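Side-chain contacts in KLLA0E08119p (Kluyveromyces lactis, PDB 3VA7), which is the urea carboxylase part of a larger enzyme that probably makes urea-1-carboxylate from urea, hydrogencarbonate and ATP with the help of biotin and then hydrolyses it: residues Ile250-Arg255 / Pro327-Val332; Lys265-Thr270 / Arg450-Ser455; Pro271-Pro276 / Lys459-Ala464; Ala362-Arg367 / Asn424-Lys429. All blocks are in the same frame, centred on the assembly; numbering follows the deposited sequence.

Contact 1: Ile250-Arg255 / Pro327-Val332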
loop_
_atom_site.group_PDB
_atom_site.type_symbol
_atom_site.label_atom_id
_atom_site.label_comp_id
_atom_site.label_asym_id
_atom_site.label_seq_id
_atom_site.Cartn_x
_atom_site.Cartn_y
_atom_site.Cartn_z
ATOM N N ILE A 250 1.288 -13.128 49.419
ATOM C CA ILE A 250 0.010 -12.382 49.478
ATOM C C ILE A 250 -0.845 -12.631 48.233
ATOM O O ILE A 250 -0.303 -12.738 47.117
ATOM C CB ILE A 250 0.262 -10.895 49.751
ATOM C CG1 ILE A 250 -1.021 -10.091 49.697
ATOM C CG2 ILE A 250 1.277 -10.324 48.749
ATOM C CD1 ILE A 250 -0.876 -8.774 50.455
ATOM N N ALA A 251 -2.159 -12.833 48.410
ATOM C CA ALA A 251 -3.017 -13.134 47.253
ATOM C C ALA A 251 -3.624 -11.812 46.816
ATOM O O ALA A 251 -4.234 -11.063 47.625
ATOM C CB ALA A 251 -4.052 -14.150 47.565
ATOM N N ILE A 252 -3.401 -11.478 45.553
ATOM C CA ILE A 252 -3.711 -10.138 45.099
ATOM C C ILE A 252 -5.124 -10.116 44.512
ATOM O O ILE A 252 -5.808 -9.102 44.636
ATOM C CB ILE A 252 -2.569 -9.603 44.172
ATOM C CG1 ILE A 252 -1.283 -9.504 45.023
ATOM C CG2 ILE A 252 -2.929 -8.290 43.508
ATOM C CD1 ILE A 252 -0.328 -8.342 44.712
ATOM N N GLY A 253 -5.580 -11.261 43.988
ATOM C CA GLY A 253 -6.915 -11.412 43.444
ATOM C C GLY A 253 -7.006 -12.645 42.554
ATOM O O GLY A 253 -6.011 -13.382 42.361
ATOM N N GLU A 254 -8.196 -12.899 42.010
ATOM C CA GLU A 254 -8.384 -14.038 41.123
ATOM C C GLU A 254 -8.913 -13.594 39.776
ATOM O O GLU A 254 -9.595 -12.558 39.647
ATOM C CB GLU A 254 -9.338 -15.089 41.726
ATOM C CG GLU A 254 -10.813 -14.848 41.450
ATOM C CD GLU A 254 -11.361 -13.655 42.214
ATOM O OE1 GLU A 254 -10.610 -13.013 43.008
ATOM O OE2 GLU A 254 -12.564 -13.366 42.034
ATOM N N ARG A 255 -8.604 -14.399 38.777
ATOM C CA ARG A 255 -8.986 -14.088 37.432
ATOM C C ARG A 255 -9.584 -15.358 36.918
ATOM O O ARG A 255 -9.130 -16.447 37.261
ATOM C CB ARG A 255 -7.768 -13.704 36.580
ATOM C CG ARG A 255 -7.019 -12.515 37.121
ATOM C CD ARG A 255 -5.809 -12.123 36.280
ATOM N NE ARG A 255 -4.698 -13.066 36.334
ATOM C CZ ARG A 255 -3.515 -12.815 36.895
ATOM N NH1 ARG A 255 -3.248 -11.625 37.463
ATOM N NH2 ARG A 255 -2.571 -13.757 36.875
ATOM N N PRO A 327 -2.698 -7.455 33.536
ATOM C CA PRO A 327 -3.294 -6.100 33.639
ATOM C C PRO A 327 -4.706 -6.007 34.184
ATOM O O PRO A 327 -5.041 -4.979 34.748
ATOM C CB PRO A 327 -3.279 -5.585 32.204
ATOM C CG PRO A 327 -2.150 -6.390 31.481
ATOM C CD PRO A 327 -2.218 -7.752 32.168
ATOM N N ILE A 328 -5.531 -7.042 34.107
ATOM C CA ILE A 328 -6.885 -6.846 34.664
ATOM C C ILE A 328 -6.855 -6.680 36.191
ATOM O O ILE A 328 -7.567 -5.815 36.781
ATOM C CB ILE A 328 -7.909 -7.894 34.206
ATOM C CG1 ILE A 328 -7.501 -9.303 34.610
ATOM C CG2 ILE A 328 -8.098 -7.815 32.701
ATOM C CD1 ILE A 328 -8.566 -10.300 34.359
ATOM N N THR A 329 -5.986 -7.485 36.818
ATOM C CA THR A 329 -5.668 -7.378 38.238
ATOM C C THR A 329 -5.211 -5.951 38.591
ATOM O O THR A 329 -5.646 -5.358 39.621
ATOM C CB THR A 329 -4.590 -8.452 38.614
ATOM O OG1 THR A 329 -5.108 -9.763 38.323
ATOM C CG2 THR A 329 -4.236 -8.401 40.058
ATOM N N GLU A 330 -4.355 -5.389 37.742
ATOM C CA GLU A 330 -3.861 -4.002 37.973
ATOM C C GLU A 330 -5.004 -2.948 37.898
ATOM O O GLU A 330 -4.943 -1.902 38.531
ATOM C CB GLU A 330 -2.711 -3.636 37.017
ATOM C CG GLU A 330 -1.438 -4.440 37.237
ATOM C CD GLU A 330 -0.255 -4.008 36.358
ATOM O OE1 GLU A 330 -0.474 -3.242 35.374
ATOM O OE2 GLU A 330 0.911 -4.419 36.658
ATOM N N MET A 331 -6.054 -3.254 37.145
ATOM C CA MET A 331 -7.071 -2.264 36.954
ATOM C C MET A 331 -7.835 -2.274 38.254
ATOM O O MET A 331 -8.116 -1.197 38.817
ATOM C CB MET A 331 -8.012 -2.590 35.768
ATOM C CG MET A 331 -7.416 -2.426 34.387
ATOM S SD MET A 331 -7.388 -0.701 33.831
ATOM C CE MET A 331 -5.676 -0.417 34.333
ATOM N N VAL A 332 -8.196 -3.465 38.734
ATOM C CA VAL A 332 -9.085 -3.498 39.908
ATOM C C VAL A 332 -8.434 -3.150 41.275
ATOM O O VAL A 332 -9.147 -2.831 42.230
ATOM C CB VAL A 332 -9.930 -4.751 39.984
ATOM C CG1 VAL A 332 -10.602 -4.953 38.659
ATOM C CG2 VAL A 332 -9.077 -5.956 40.345
#

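Contact 2: Lys265-Thr270 / Arg450-Ser455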
loop_
_atom_site.group_PDB
_atom_site.type_symbol
_atom_site.label_atom_id
_atom_site.label_comp_id
_atom_site.label_asym_id
_atom_site.label_seq_id
_atom_site.Cartn_x
_atom_site.Cartn_y
_atom_site.Cartn_z
ATOM N N LYS A 265 -5.594 -18.918 25.661
ATOM C CA LYS A 265 -6.506 -17.940 26.247
ATOM C C LYS A 265 -6.790 -16.805 25.265
ATOM O O LYS A 265 -5.894 -16.462 24.486
ATOM C CB LYS A 265 -5.953 -17.458 27.574
ATOM C CG LYS A 265 -5.612 -18.638 28.472
ATOM C CD LYS A 265 -5.452 -18.222 29.930
ATOM C CE LYS A 265 -4.020 -18.004 30.262
ATOM N NZ LYS A 265 -3.732 -18.390 31.668
ATOM N N VAL A 266 -8.039 -16.299 25.234
ATOM C CA VAL A 266 -8.381 -15.161 24.356
ATOM C C VAL A 266 -9.051 -14.036 25.110
ATOM O O VAL A 266 -8.773 -12.867 24.819
ATOM C CB VAL A 266 -9.189 -15.497 23.028
ATOM C CG1 VAL A 266 -9.060 -16.942 22.610
ATOM C CG2 VAL A 266 -10.622 -15.180 23.159
ATOM N N ILE A 267 -9.911 -14.376 26.079
ATOM C CA ILE A 267 -10.491 -13.368 26.967
ATOM C C ILE A 267 -10.398 -13.754 28.438
ATOM O O ILE A 267 -10.717 -14.892 28.829
ATOM C CB ILE A 267 -11.982 -13.019 26.601
ATOM C CG1 ILE A 267 -12.033 -12.052 25.428
ATOM C CG2 ILE A 267 -12.775 -12.400 27.763
ATOM C CD1 ILE A 267 -12.606 -12.677 24.199
ATOM N N GLU A 268 -9.991 -12.781 29.261
ATOM C CA GLU A 268 -9.924 -12.986 30.704
ATOM C C GLU A 268 -10.650 -11.884 31.442
ATOM O O GLU A 268 -10.831 -10.797 30.913
ATOM C CB GLU A 268 -8.471 -13.095 31.170
ATOM C CG GLU A 268 -7.565 -13.914 30.243
ATOM C CD GLU A 268 -6.824 -13.067 29.180
ATOM O OE1 GLU A 268 -6.982 -11.824 29.113
ATOM O OE2 GLU A 268 -6.048 -13.654 28.401
ATOM N N GLU A 269 -11.056 -12.179 32.670
ATOM C CA GLU A 269 -11.806 -11.241 33.510
ATOM C C GLU A 269 -11.567 -11.401 35.043
ATOM O O GLU A 269 -11.159 -12.455 35.541
ATOM C CB GLU A 269 -13.312 -11.379 33.234
ATOM C CG GLU A 269 -13.950 -12.654 33.808
ATOM C CD GLU A 269 -15.467 -12.671 33.569
ATOM O OE1 GLU A 269 -16.005 -13.676 32.955
ATOM O OE2 GLU A 269 -16.094 -11.658 34.000
ATOM N N THR A 270 -11.886 -10.336 35.763
ATOM C CA THR A 270 -11.768 -10.272 37.190
ATOM C C THR A 270 -12.838 -9.287 37.677
ATOM O O THR A 270 -13.150 -8.297 36.982
ATOM C CB THR A 270 -10.305 -9.868 37.629
ATOM O OG1 THR A 270 -10.062 -10.291 38.970
ATOM C CG2 THR A 270 -10.050 -8.372 37.560
ATOM N N ARG A 450 -15.216 -9.708 18.685
ATOM C CA ARG A 450 -16.415 -8.855 18.806
ATOM C C ARG A 450 -17.664 -9.686 19.060
ATOM O O ARG A 450 -18.478 -9.408 19.969
ATOM C CB ARG A 450 -16.609 -8.051 17.527
ATOM C CG ARG A 450 -16.078 -6.657 17.599
ATOM C CD ARG A 450 -15.762 -6.231 16.220
ATOM N NE ARG A 450 -15.020 -4.991 16.236
ATOM C CZ ARG A 450 -14.508 -4.442 15.144
ATOM N NH1 ARG A 450 -14.679 -5.068 13.993
ATOM N NH2 ARG A 450 -13.843 -3.281 15.194
ATOM N N SER A 451 -17.775 -10.702 18.221
ATOM C CA SER A 451 -18.761 -11.735 18.308
ATOM C C SER A 451 -18.767 -12.427 19.694
ATOM O O SER A 451 -19.841 -12.580 20.296
ATOM C CB SER A 451 -18.525 -12.716 17.164
ATOM O OG SER A 451 -18.810 -14.024 17.597
ATOM N N ILE A 452 -17.592 -12.824 20.206
ATOM C CA ILE A 452 -17.518 -13.397 21.576
ATOM C C ILE A 452 -17.931 -12.392 22.635
ATOM O O ILE A 452 -18.918 -12.607 23.300
ATOM C CB ILE A 452 -16.167 -13.977 21.923
ATOM C CG1 ILE A 452 -15.823 -15.141 21.003
ATOM C CG2 ILE A 452 -16.165 -14.450 23.353
ATOM C CD1 ILE A 452 -14.412 -15.589 21.172
ATOM N N ALA A 453 -17.216 -11.275 22.743
ATOM C CA ALA A 453 -17.593 -10.170 23.653
ATOM C C ALA A 453 -19.086 -9.840 23.600
ATOM O O ALA A 453 -19.653 -9.295 24.537
ATOM C CB ALA A 453 -16.785 -8.928 23.334
ATOM N N SER A 454 -19.713 -10.174 22.484
ATOM C CA SER A 454 -21.125 -9.820 22.235
ATOM C C SER A 454 -22.132 -10.882 22.561
ATOM O O SER A 454 -23.319 -10.591 22.591
ATOM C CB SER A 454 -21.331 -9.521 20.762
ATOM O OG SER A 454 -21.208 -8.145 20.664
ATOM N N SER A 455 -21.648 -12.113 22.703
ATOM C CA SER A 455 -22.501 -13.279 22.776
ATOM C C SER A 455 -23.423 -13.242 23.994
ATOM O O SER A 455 -23.177 -12.506 24.968
ATOM C CB SER A 455 -21.655 -14.550 22.746
ATOM O OG SER A 455 -20.723 -14.542 23.802
#

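Contact 3: Pro271-Pro276 / Lys459-Ala464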
loop_
_atom_site.group_PDB
_atom_site.type_symbol
_atom_site.label_atom_id
_atom_site.label_comp_id
_atom_site.label_asym_id
_atom_site.label_seq_id
_atom_site.Cartn_x
_atom_site.Cartn_y
_atom_site.Cartn_z
ATOM N N PRO A 271 -13.451 -9.579 38.838
ATOM C CA PRO A 271 -13.369 -10.830 39.636
ATOM C C PRO A 271 -13.930 -11.975 38.862
ATOM O O PRO A 271 -14.614 -11.760 37.893
ATOM C CB PRO A 271 -14.291 -10.567 40.839
ATOM C CG PRO A 271 -14.336 -9.055 40.990
ATOM C CD PRO A 271 -14.163 -8.500 39.554
ATOM N N ALA A 272 -13.641 -13.196 39.272
ATOM C CA ALA A 272 -14.315 -14.331 38.678
ATOM C C ALA A 272 -15.849 -14.184 38.864
ATOM O O ALA A 272 -16.336 -13.833 39.945
ATOM C CB ALA A 272 -13.819 -15.590 39.291
ATOM N N PRO A 273 -16.622 -14.433 37.794
ATOM C CA PRO A 273 -18.067 -14.421 37.992
ATOM C C PRO A 273 -18.518 -15.698 38.734
ATOM O O PRO A 273 -17.831 -16.717 38.650
ATOM C CB PRO A 273 -18.585 -14.444 36.558
ATOM C CG PRO A 273 -17.566 -15.301 35.829
ATOM C CD PRO A 273 -16.258 -14.826 36.415
ATOM N N ASN A 274 -19.656 -15.622 39.440
ATOM C CA ASN A 274 -20.341 -16.798 40.042
ATOM C C ASN A 274 -19.433 -17.632 40.904
ATOM O O ASN A 274 -19.303 -18.857 40.712
ATOM C CB ASN A 274 -20.973 -17.711 38.984
ATOM C CG ASN A 274 -22.056 -17.012 38.164
ATOM O OD1 ASN A 274 -22.894 -16.252 38.695
ATOM N ND2 ASN A 274 -22.029 -17.255 36.847
ATOM N N LEU A 275 -18.769 -16.935 41.821
ATOM C CA LEU A 275 -17.885 -17.564 42.775
ATOM C C LEU A 275 -18.147 -16.935 44.120
ATOM O O LEU A 275 -18.021 -15.715 44.279
ATOM C CB LEU A 275 -16.434 -17.386 42.370
ATOM C CG LEU A 275 -15.345 -17.819 43.344
ATOM C CD1 LEU A 275 -15.089 -19.300 43.239
ATOM C CD2 LEU A 275 -14.090 -17.042 42.996
ATOM N N PRO A 276 -18.546 -17.773 45.089
ATOM C CA PRO A 276 -18.816 -17.295 46.449
ATOM C C PRO A 276 -17.530 -17.015 47.224
ATOM O O PRO A 276 -16.536 -17.752 47.102
ATOM C CB PRO A 276 -19.587 -18.452 47.084
ATOM C CG PRO A 276 -19.854 -19.465 45.921
ATOM C CD PRO A 276 -18.812 -19.216 44.925
ATOM N N LYS A 459 -22.297 -12.963 28.205
ATOM C CA LYS A 459 -23.027 -12.088 29.123
ATOM C C LYS A 459 -23.674 -12.845 30.270
ATOM O O LYS A 459 -23.699 -12.389 31.413
ATOM C CB LYS A 459 -24.091 -11.266 28.409
ATOM C CG LYS A 459 -24.446 -10.039 29.205
ATOM C CD LYS A 459 -25.693 -9.392 28.691
ATOM C CE LYS A 459 -26.108 -8.257 29.617
ATOM N NZ LYS A 459 -26.431 -8.823 30.954
ATOM N N GLU A 460 -24.224 -14.008 29.964
ATOM C CA GLU A 460 -24.899 -14.777 31.004
ATOM C C GLU A 460 -23.870 -15.492 31.888
ATOM O O GLU A 460 -24.211 -16.070 32.932
ATOM C CB GLU A 460 -25.944 -15.711 30.377
ATOM C CG GLU A 460 -27.223 -14.946 29.951
ATOM C CD GLU A 460 -28.173 -15.782 29.067
ATOM O OE1 GLU A 460 -29.260 -15.244 28.713
ATOM O OE2 GLU A 460 -27.847 -16.957 28.717
ATOM N N ALA A 461 -22.604 -15.396 31.457
ATOM C CA ALA A 461 -21.459 -15.927 32.163
ATOM C C ALA A 461 -21.418 -17.440 32.054
ATOM O O ALA A 461 -20.750 -18.098 32.824
ATOM C CB ALA A 461 -21.437 -15.442 33.640
ATOM N N LYS A 462 -22.103 -17.999 31.066
ATOM C CA LYS A 462 -22.024 -19.449 30.857
ATOM C C LYS A 462 -20.709 -19.830 30.161
ATOM O O LYS A 462 -20.703 -20.446 29.102
ATOM C CB LYS A 462 -23.280 -20.029 30.158
ATOM C CG LYS A 462 -24.607 -19.282 30.467
ATOM C CD LYS A 462 -25.675 -20.211 31.124
ATOM C CE LYS A 462 -25.987 -21.532 30.327
ATOM N NZ LYS A 462 -27.350 -21.587 29.701
ATOM N N VAL A 463 -19.605 -19.458 30.805
ATOM C CA VAL A 463 -18.220 -19.656 30.334
ATOM C C VAL A 463 -17.579 -20.936 30.883
ATOM O O VAL A 463 -17.692 -21.235 32.064
ATOM C CB VAL A 463 -17.277 -18.451 30.774
ATOM C CG1 VAL A 463 -17.736 -17.135 30.191
ATOM C CG2 VAL A 463 -17.175 -18.318 32.314
ATOM N N ALA A 464 -16.874 -21.672 30.040
ATOM C CA ALA A 464 -16.127 -22.826 30.510
ATOM C C ALA A 464 -14.936 -23.056 29.601
ATOM O O ALA A 464 -14.965 -22.654 28.456
ATOM C CB ALA A 464 -17.002 -24.027 30.529
#

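Contact 4: Ala362-Arg367 / Asn424-Lys429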
loop_
_atom_site.group_PDB
_atom_site.type_symbol
_atom_site.label_atom_id
_atom_site.label_comp_id
_atom_site.label_asym_id
_atom_site.label_seq_id
_atom_site.Cartn_x
_atom_site.Cartn_y
_atom_site.Cartn_z
ATOM N N ALA A 362 -14.802 -4.065 38.080
ATOM C CA ALA A 362 -14.498 -5.292 37.353
ATOM C C ALA A 362 -13.753 -4.923 36.085
ATOM O O ALA A 362 -13.905 -3.808 35.582
ATOM C CB ALA A 362 -15.767 -6.093 37.017
ATOM N N SER A 363 -12.948 -5.852 35.574
ATOM C CA SER A 363 -12.076 -5.512 34.486
ATOM C C SER A 363 -11.897 -6.691 33.593
ATOM O O SER A 363 -11.863 -7.818 34.066
ATOM C CB SER A 363 -10.726 -4.993 34.993
ATOM O OG SER A 363 -9.786 -4.906 33.957
ATOM N N ILE A 364 -11.846 -6.417 32.287
ATOM C CA ILE A 364 -11.701 -7.465 31.296
ATOM C C ILE A 364 -10.740 -7.137 30.145
ATOM O O ILE A 364 -10.518 -5.973 29.798
ATOM C CB ILE A 364 -13.065 -8.127 30.846
ATOM C CG1 ILE A 364 -13.014 -8.419 29.373
ATOM C CG2 ILE A 364 -14.442 -7.425 31.347
ATOM C CD1 ILE A 364 -12.816 -9.872 29.146
ATOM N N GLU A 365 -10.130 -8.186 29.614
ATOM C CA GLU A 365 -9.032 -8.089 28.663
ATOM C C GLU A 365 -9.360 -8.968 27.462
ATOM O O GLU A 365 -9.823 -10.087 27.637
ATOM C CB GLU A 365 -7.710 -8.576 29.285
ATOM C CG GLU A 365 -6.609 -8.694 28.264
ATOM C CD GLU A 365 -5.260 -9.073 28.844
ATOM O OE1 GLU A 365 -4.430 -8.158 29.042
ATOM O OE2 GLU A 365 -5.011 -10.275 29.073
ATOM N N ALA A 366 -9.120 -8.462 26.257
ATOM C CA ALA A 366 -9.243 -9.256 25.038
ATOM C C ALA A 366 -7.888 -9.231 24.336
ATOM O O ALA A 366 -7.182 -8.199 24.314
ATOM C CB ALA A 366 -10.353 -8.677 24.108
ATOM N N ARG A 367 -7.510 -10.357 23.758
ATOM C CA ARG A 367 -6.201 -10.431 23.146
ATOM C C ARG A 367 -6.296 -10.314 21.628
ATOM O O ARG A 367 -6.745 -11.256 20.952
ATOM C CB ARG A 367 -5.572 -11.765 23.504
ATOM C CG ARG A 367 -5.518 -12.122 24.974
ATOM C CD ARG A 367 -4.358 -13.132 25.151
ATOM N NE ARG A 367 -4.181 -13.609 26.513
ATOM C CZ ARG A 367 -3.324 -14.572 26.843
ATOM N NH1 ARG A 367 -2.573 -15.145 25.916
ATOM N NH2 ARG A 367 -3.221 -14.972 28.095
ATOM N N ASN A 424 -21.263 -6.151 34.228
ATOM C CA ASN A 424 -22.078 -5.660 33.102
ATOM C C ASN A 424 -21.507 -4.382 32.519
ATOM O O ASN A 424 -21.495 -4.233 31.314
ATOM C CB ASN A 424 -23.567 -5.443 33.468
ATOM C CG ASN A 424 -24.315 -6.757 33.754
ATOM O OD1 ASN A 424 -24.134 -7.810 33.075
ATOM N ND2 ASN A 424 -25.163 -6.707 34.804
ATOM N N ASP A 425 -21.052 -3.462 33.369
ATOM C CA ASP A 425 -20.473 -2.212 32.874
ATOM C C ASP A 425 -19.212 -2.489 32.017
ATOM O O ASP A 425 -18.932 -1.762 31.013
ATOM C CB ASP A 425 -20.120 -1.278 34.022
ATOM C CG ASP A 425 -19.857 0.126 33.554
ATOM O OD1 ASP A 425 -20.489 0.492 32.533
ATOM O OD2 ASP A 425 -19.049 0.865 34.185
ATOM N N ALA A 426 -18.477 -3.540 32.421
ATOM C CA ALA A 426 -17.199 -3.909 31.837
ATOM C C ALA A 426 -17.413 -4.600 30.515
ATOM O O ALA A 426 -16.600 -4.403 29.569
ATOM C CB ALA A 426 -16.471 -4.833 32.757
ATOM N N ILE A 427 -18.481 -5.408 30.443
ATOM C CA ILE A 427 -18.799 -6.116 29.212
ATOM C C ILE A 427 -19.218 -5.128 28.116
ATOM O O ILE A 427 -18.841 -5.277 26.955
ATOM C CB ILE A 427 -19.887 -7.157 29.420
ATOM C CG1 ILE A 427 -19.294 -8.384 30.099
ATOM C CG2 ILE A 427 -20.545 -7.550 28.073
ATOM C CD1 ILE A 427 -20.324 -9.202 30.732
ATOM N N MET A 428 -19.976 -4.103 28.502
ATOM C CA MET A 428 -20.372 -3.083 27.584
ATOM C C MET A 428 -19.133 -2.302 27.201
ATOM O O MET A 428 -18.908 -2.053 26.020
ATOM C CB MET A 428 -21.439 -2.181 28.191
ATOM C CG MET A 428 -22.841 -2.759 28.132
ATOM S SD MET A 428 -24.076 -1.540 28.768
ATOM C CE MET A 428 -23.872 -1.669 30.607
ATOM N N LYS A 429 -18.307 -1.949 28.177
ATOM C CA LYS A 429 -17.103 -1.195 27.853
ATOM C C LYS A 429 -16.238 -1.928 26.877
ATOM O O LYS A 429 -15.584 -1.304 26.050
ATOM C CB LYS A 429 -16.295 -0.786 29.078
ATOM C CG LYS A 429 -16.783 0.514 29.675
ATOM C CD LYS A 429 -16.246 0.749 31.029
ATOM C CE LYS A 429 -16.897 1.949 31.547
ATOM N NZ LYS A 429 -16.092 2.502 32.662
#

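Contact 1: Ile250-Arg255 / Pro327-Val332
Arg255 reaches from strand 249-261 across the flank of helix 326-333, its side chain roughly perpendicular to that of Thr329. The chain kinks about its CG-CD bond (chi3 -70°), which swings Arg255 NH1 round to the helix, 2.8 Å from Thr329 OG1. This NH1 bond is moderately bent, with an N-H...O angle of 153°, and the hydroxyl oxygen lies at the guanidinium edge, 15° out of its plane. Before the bend, the aliphatic part of Arg255 slants across Ile328, with CD 3.7 Å from Ile328 CG1. Thr329 works with both branches: while OG1 takes the arginine N-H, CG2 meets Ile252 CG2 at 3.7 Å, methyl against methyl. Glu238 forms a salt bridge with Arg255 NE, and Gln240, also on the adjacent strand 235-244, hydrogen-bonds NH1. A leucine in place of Arg255 would probably leave Thr329 OG1 without its donor and deprive Glu238 of its salt-bridge partner. The contact is thus amphipathic: a buried cation is probably balanced by Glu238 on the sheet side and bonded by a hydroxyl on the helix side, while its methylenes and Ile252 supply the apolar packing within the ATP-binding domain of the biotin carboxylase part.

Contact 2: Lys265-Thr270 / Arg450-Ser455
Ile452 meets Val266 and Ile267 through branched aliphatic chains, so the flat group to consider is its own carbonyl, which is engaged at its oxygen end. Ser455 OG donates to Ile452 O over 2.7 Å, lying in the carbonyl plane on a lone pair, with a C=O...O angle of 141°. Ser455 N reaches the same oxygen at 2.8 Å, so two donors from one residue hold the carbonyl where helix 446-454 ends. Ser455 is also the N-cap of the next helix, 456-460, its OG capping Phe458 N; one hydroxyl therefore links the end of one helix to the start of another.

On the sheet side the contact is purely apolar and loose. Ile452 CG2, anti to the backbone N (chi1 -62° for CG1), touches Ile267 CD1 at 4.1 Å, and the two isoleucine side chains run past each other in opposite directions. The other branch of Ile452 ends in CD1, which lies 4.3 Å from Val266 CG2. The forked side chain thus bridges two successive residues.

Ile267 continues this apolar layer to Leu259 on strand 249-261 and to Ile364 and Ala366 on strand 362-372, and Leu468 packs against Ile452. Beside Ile452, Ala453 rests on Leu430 and Leu434 of helix 423-435, while Asn431 of that helix hydrogen-bonds Ala453 O and Ser454 OG. Helix 446-454 thus packs on strand 264-270 through Ile452 and on the neighbouring helix 423-435 through Ala453.

Contact 3: Pro271-Pro276 / Lys459-Ala464
Asn274 extends from the loop after strand 264-270 toward Ala461, and its approach tightens only at the end of the side chain. CB is still 5.8 Å from Ala461 CB. CG, anti to the carbonyl carbon of its own residue (chi1 -62°), comes to 4.8 Å from the same methyl. There the amide forks: OD1 stays 5.3 Å from Ala461 CB, whereas ND2 rests 3.7 Å from it. Across this contact the amide nitrogen meets a methyl group, a van der Waals touch at an exposed margin. Pro273 supplies the apolar half, its CB 4.2 Å from Ala461 CB.

One methyl thus serves both loop residues. Ala461 can offer it because the chain turns there: with a positive phi of 73° it closes helix 456-460 in a Schellman motif, and its CB points toward the loop. Lys462 follows as the centre of an inverse gamma turn.

Arg235 hydrogen-bonds Pro273 O and so ties the loop to the start of strand 235-244. Arg423, at the head of helix 423-435, packs against both Pro273 and Ala461. The contact therefore joins the connection between strand 264-270 and helix 277-293 to the end of helix 456-460, with Val463 just beyond resting on Leu259 of strand 249-261.

Contact 4: Ala362-Arg367 / Asn424-Lys429
Helix-on-sheet packing in the C-terminal domain of biotin carboxylase brings helix 423-435 against strand 362-372, and Ala426 is the helix residue that makes the touch. Its methyl group faces two strand residues that share one side of the sheet, Ala362 and Ile364. The nearer is Ile364, whose CG2 branch comes to 3.6 Å from Ala426 CB. Ile364 CG2 also lies 4.1 Å from Ala426 O, so the branch nears the alanine carbonyl oxygen as well as its methyl. Ala362 contributes more loosely: its CB stands 4.5 Å from Ala426 CB, and its carbonyl oxygen, at 4.0 Å, is nearer to that same methyl. With alanine at the helix surface, the backbone can come close to the strand, and the fit is a small methyl set against one branched chain and one short one.

One turn along the helix, Lys429 runs out almost straight through its last two torsions (chi3 -174°, chi4 -160°), which leaves NZ 3.7 Å from Asp425 OD2, a long salt bridge. His419 O accepts from the same NZ, and Asp425 OD2 takes Lys421 N, so this pair fastens the helix to the end of strand 412-420.

Strand 362-372 runs between strands 264-270 and 412-420. Ala362 and Ile364 face helix 423-435, and Ser363 and Glu365 turn to the other side, where helix 326-333 packs on them. The strand is therefore sandwiched between two helices.

In the fold
All four contacts lie in the biotin carboxylase part, and none of their residues belongs to the biotin, urea or sodium sites, which are formed by the carboxyltransferase and biotin-carrier parts. Contacts 1, 2 and 4 share one antiparallel sheet. Contacts 2 and 4 are closest, their centres about 8 Å apart, on neighbouring strands joined by a salt bridge of 2.7 Å between Glu268 OE2 and Arg367 NE. Contact 1 meets contact 4 through strand 362-372, where Met331 CB lies 3.4 Å from Ser363 OG. Contact 3 follows contact 2 directly at Thr270-Pro271, three residues separate their second segments, and Glu254 OE2 of contact 1 probably hydrogen-bonds Ala272 N of contact 3 at 3.0 Å.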